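Long-range contact in sialidase B (Streptococcus pneumoniae serotype 4, PDB 4XJW), which cleaves terminal sialic acid residues from oligosaccharides, glycoproteins and glycolipids as a family 33 glycosyl hydrolase: residues A[558-563]-A[618-623]. The protein carries 1 engineered substitution. Sequence-based numbering, arbitrary orientation.
With OPX ((1s,3R,4S)-1-[(cyclohexylamino)methyl]-3,4-dihydroxycyclopentanesulfonic acid), chain B.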
loop_
_atom_site.group_PDB
_atom_site.type_symbol
_atom_site.label_atom_id
_atom_site.label_comp_id
_atom_site.label_asym_id
_atom_site.label_seq_id
_atom_site.Cartn_x
_atom_site.Cartn_y
_atom_site.Cartn_z
ATOM N N ILE A 558 -2.552 -10.911 -15.311
ATOM C CA ILE A 558 -1.503 -11.145 -16.312
ATOM C C ILE A 558 -1.833 -12.319 -17.224
ATOM O O ILE A 558 -2.618 -13.201 -16.875
ATOM C CB ILE A 558 -0.123 -11.405 -15.670
ATOM C CG1 ILE A 558 -0.169 -12.639 -14.758
ATOM C CG2 ILE A 558 0.362 -10.188 -14.900
ATOM C CD1 ILE A 558 1.214 -13.163 -14.331
ATOM N N LYS A 559 -1.218 -12.314 -18.405
ATOM C CA LYS A 559 -1.242 -13.450 -19.315
ATOM C C LYS A 559 0.070 -14.194 -19.090
ATOM O O LYS A 559 1.146 -13.629 -19.277
ATOM C CB LYS A 559 -1.332 -12.954 -20.759
ATOM C CG LYS A 559 -1.148 -14.027 -21.824
ATOM C CD LYS A 559 -2.404 -14.844 -22.003
ATOM C CE LYS A 559 -2.188 -16.022 -22.965
ATOM N NZ LYS A 559 -1.727 -15.609 -24.324
ATOM N N TYR A 560 -0.026 -15.438 -18.639
ATOM C CA TYR A 560 1.148 -16.257 -18.343
ATOM C C TYR A 560 1.792 -16.714 -19.653
ATOM O O TYR A 560 1.087 -16.992 -20.621
ATOM C CB TYR A 560 0.729 -17.451 -17.480
ATOM C CG TYR A 560 1.883 -18.194 -16.850
ATOM C CD1 TYR A 560 2.800 -17.531 -16.042
ATOM C CD2 TYR A 560 2.052 -19.556 -17.054
ATOM C CE1 TYR A 560 3.865 -18.206 -15.466
ATOM C CE2 TYR A 560 3.109 -20.242 -16.478
ATOM C CZ TYR A 560 4.016 -19.564 -15.687
ATOM O OH TYR A 560 5.076 -20.236 -15.105
ATOM N N SER A 561 3.122 -16.772 -19.697
ATOM C CA SER A 561 3.833 -17.092 -20.943
ATOM C C SER A 561 3.807 -18.577 -21.326
ATOM O O SER A 561 4.040 -18.919 -22.493
ATOM C CB SER A 561 5.293 -16.617 -20.874
ATOM O OG SER A 561 6.087 -17.474 -20.069
ATOM N N GLN A 562 3.536 -19.445 -20.356
ATOM C CA GLN A 562 3.615 -20.890 -20.558
ATOM C C GLN A 562 2.223 -21.495 -20.514
ATOM O O GLN A 562 1.323 -20.951 -19.863
ATOM C CB GLN A 562 4.492 -21.539 -19.483
ATOM C CG GLN A 562 5.884 -20.911 -19.344
ATOM C CD GLN A 562 6.730 -21.075 -20.586
ATOM O OE1 GLN A 562 7.003 -22.194 -21.018
ATOM N NE2 GLN A 562 7.147 -19.956 -21.174
ATOM N N LEU A 563 2.038 -22.610 -21.217
ATOM C CA LEU A 563 0.770 -23.336 -21.165
ATOM C C LEU A 563 0.612 -23.973 -19.802
ATOM O O LEU A 563 1.588 -24.380 -19.177
ATOM C CB LEU A 563 0.717 -24.440 -22.228
ATOM C CG LEU A 563 0.876 -24.050 -23.695
ATOM C CD1 LEU A 563 0.691 -25.275 -24.593
ATOM C CD2 LEU A 563 -0.078 -22.936 -24.090
ATOM N N ILE A 618 0.804 -8.212 -9.663
ATOM C CA ILE A 618 1.393 -9.490 -10.046
ATOM C C ILE A 618 2.197 -9.403 -11.334
ATOM O O ILE A 618 1.853 -8.667 -12.261
ATOM C CB ILE A 618 0.343 -10.622 -10.145
ATOM C CG1 ILE A 618 -0.767 -10.277 -11.144
ATOM C CG2 ILE A 618 -0.227 -10.959 -8.753
ATOM C CD1 ILE A 618 -1.695 -11.464 -11.402
ATOM N N THR A 619 3.286 -10.152 -11.390
ATOM C CA THR A 619 4.023 -10.238 -12.639
ATOM C C THR A 619 4.717 -11.574 -12.757
ATOM O O THR A 619 5.105 -12.172 -11.754
ATOM C CB THR A 619 4.989 -9.040 -12.829
ATOM O OG1 THR A 619 5.286 -8.895 -14.220
ATOM C CG2 THR A 619 6.302 -9.212 -12.025
ATOM N N GLU A 620 4.845 -12.049 -13.992
ATOM C CA GLU A 620 5.654 -13.226 -14.257
ATOM C C GLU A 620 7.104 -12.804 -14.253
ATOM O O GLU A 620 7.515 -11.924 -15.014
ATOM C CB GLU A 620 5.280 -13.857 -15.601
ATOM C CG GLU A 620 6.066 -15.129 -15.898
ATOM C CD GLU A 620 5.650 -15.793 -17.190
ATOM O OE1 GLU A 620 4.722 -15.294 -17.861
ATOM O OE2 GLU A 620 6.281 -16.817 -17.549
ATOM N N LEU A 621 7.867 -13.415 -13.357
ATOM C CA LEU A 621 9.303 -13.190 -13.289
ATOM C C LEU A 621 9.950 -13.888 -14.483
ATOM O O LEU A 621 9.357 -14.812 -15.075
ATOM C CB LEU A 621 9.853 -13.704 -11.955
ATOM C CG LEU A 621 9.066 -13.131 -10.766
ATOM C CD1 LEU A 621 9.407 -13.836 -9.475
ATOM C CD2 LEU A 621 9.292 -11.632 -10.634
ATOM N N PRO A 622 11.147 -13.435 -14.876
ATOM C CA PRO A 622 11.786 -14.039 -16.050
ATOM C C PRO A 622 12.032 -15.539 -15.914
ATOM O O PRO A 622 12.151 -16.211 -16.940
ATOM C CB PRO A 622 13.122 -13.299 -16.139
ATOM C CG PRO A 622 12.859 -11.977 -15.501
ATOM C CD PRO A 622 11.906 -12.275 -14.369
ATOM N N ASN A 623 12.096 -16.053 -14.694
ATOM C CA ASN A 623 12.268 -17.487 -14.482
ATOM C C ASN A 623 10.954 -18.268 -14.450
ATOM O O ASN A 623 10.933 -19.443 -14.086
ATOM C CB ASN A 623 13.066 -17.740 -13.207
ATOM C CG ASN A 623 12.359 -17.237 -11.968
ATOM O OD1 ASN A 623 11.232 -16.743 -12.049
ATOM N ND2 ASN A 623 13.014 -17.356 -10.815
HETATM C CAF OPX B . 8.652 -14.126 -19.017
HETATM C CAG OPX B . 8.793 -13.676 -20.442
HETATM C CAH OPX B . 8.564 -12.944 -18.105
HETATM C CAI OPX B . 7.659 -12.775 -20.833
HETATM C CAJ OPX B . 7.446 -12.015 -18.481
HETATM C CAK OPX B . 6.415 -9.466 -19.729
HETATM C CAL OPX B . 3.961 -9.127 -19.091
HETATM C CAM OPX B . 5.407 -7.216 -19.141
HETATM C CAO OPX B . 3.401 -8.027 -18.264
HETATM C CAP OPX B . 4.567 -7.225 -17.874
HETATM C CAQ OPX B . 7.563 -11.589 -19.925
HETATM C CAR OPX B . 5.150 -8.559 -19.808
HETATM N NAN OPX B . 6.389 -10.804 -20.341
HETATM O OAA OPX B . 4.494 -9.648 -22.138
HETATM O OAB OPX B . 3.473 -7.514 -21.583
HETATM O OAC OPX B . 2.706 -8.513 -17.169
HETATM O OAD OPX B . 5.294 -7.798 -16.867
HETATM O OAE OPX B . 5.794 -7.588 -22.193
HETATM S SAS OPX B . 4.707 -8.315 -21.528
HETATM O O HOH W 1 3.589 -12.933 -18.334
#
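The carboxylate of Glu-620 lies against the CD1–CE1 side of the Tyr-560 ring, their planes 29° apart and Tyr-560 CE1 3.5 Å from Glu-620 CD. The two side chains cross at about a right angle, while the Tyr-560 hydroxyl bonds the carbonyl of His-624; tyrosine thus supplies both an apolar wall and a polar tip. Ser-561 meets both carboxylate oxygens on their syn sides, somewhat out of the carboxylate plane: its backbone N gives a 2.8 Å bond to Glu-620 OE1, and its OG donates to Glu-620 OE2 at 2.6 Å. Glutamate suits this place because its chain, extended from the backbone N out to CD (chi1 -178°, chi2 177°), carries the carboxylate across to the backbone N and hydroxyl of Ser-561. Each oxygen has a second partner: a water joins OE1 to the carbonyl of Lys-559, and His-624 ND1 bonds OE2. Four bonds should thus hold the buried group's rotation and would favour its charged form. Gln-562 NE2 reaches Ser-561 OG almost in its own amide plane, so the serine hydroxyl accepts as well as donates.

Next to this polar cluster, two branched isoleucines pack together: Ile-558 CG1 meets Ile-618 CD1 at 3.9 Å, and Ile-558 CD1 lies 3.8 Å from Glu-620 N. Ile-558 CG2 also borders the optactin diol, whose OAD makes a weak bond to Thr-619 OG1, itself held by Thr-213; the inhibitor's cyclohexyl CAH nears Glu-620 CG at 4.0 Å.

Strands 556-559 and 616-620 are the inner strands of adjacent blades in the sialidase beta-propeller; Ile-626 of strand 626-631 packs against Ile-558 and Tyr-560.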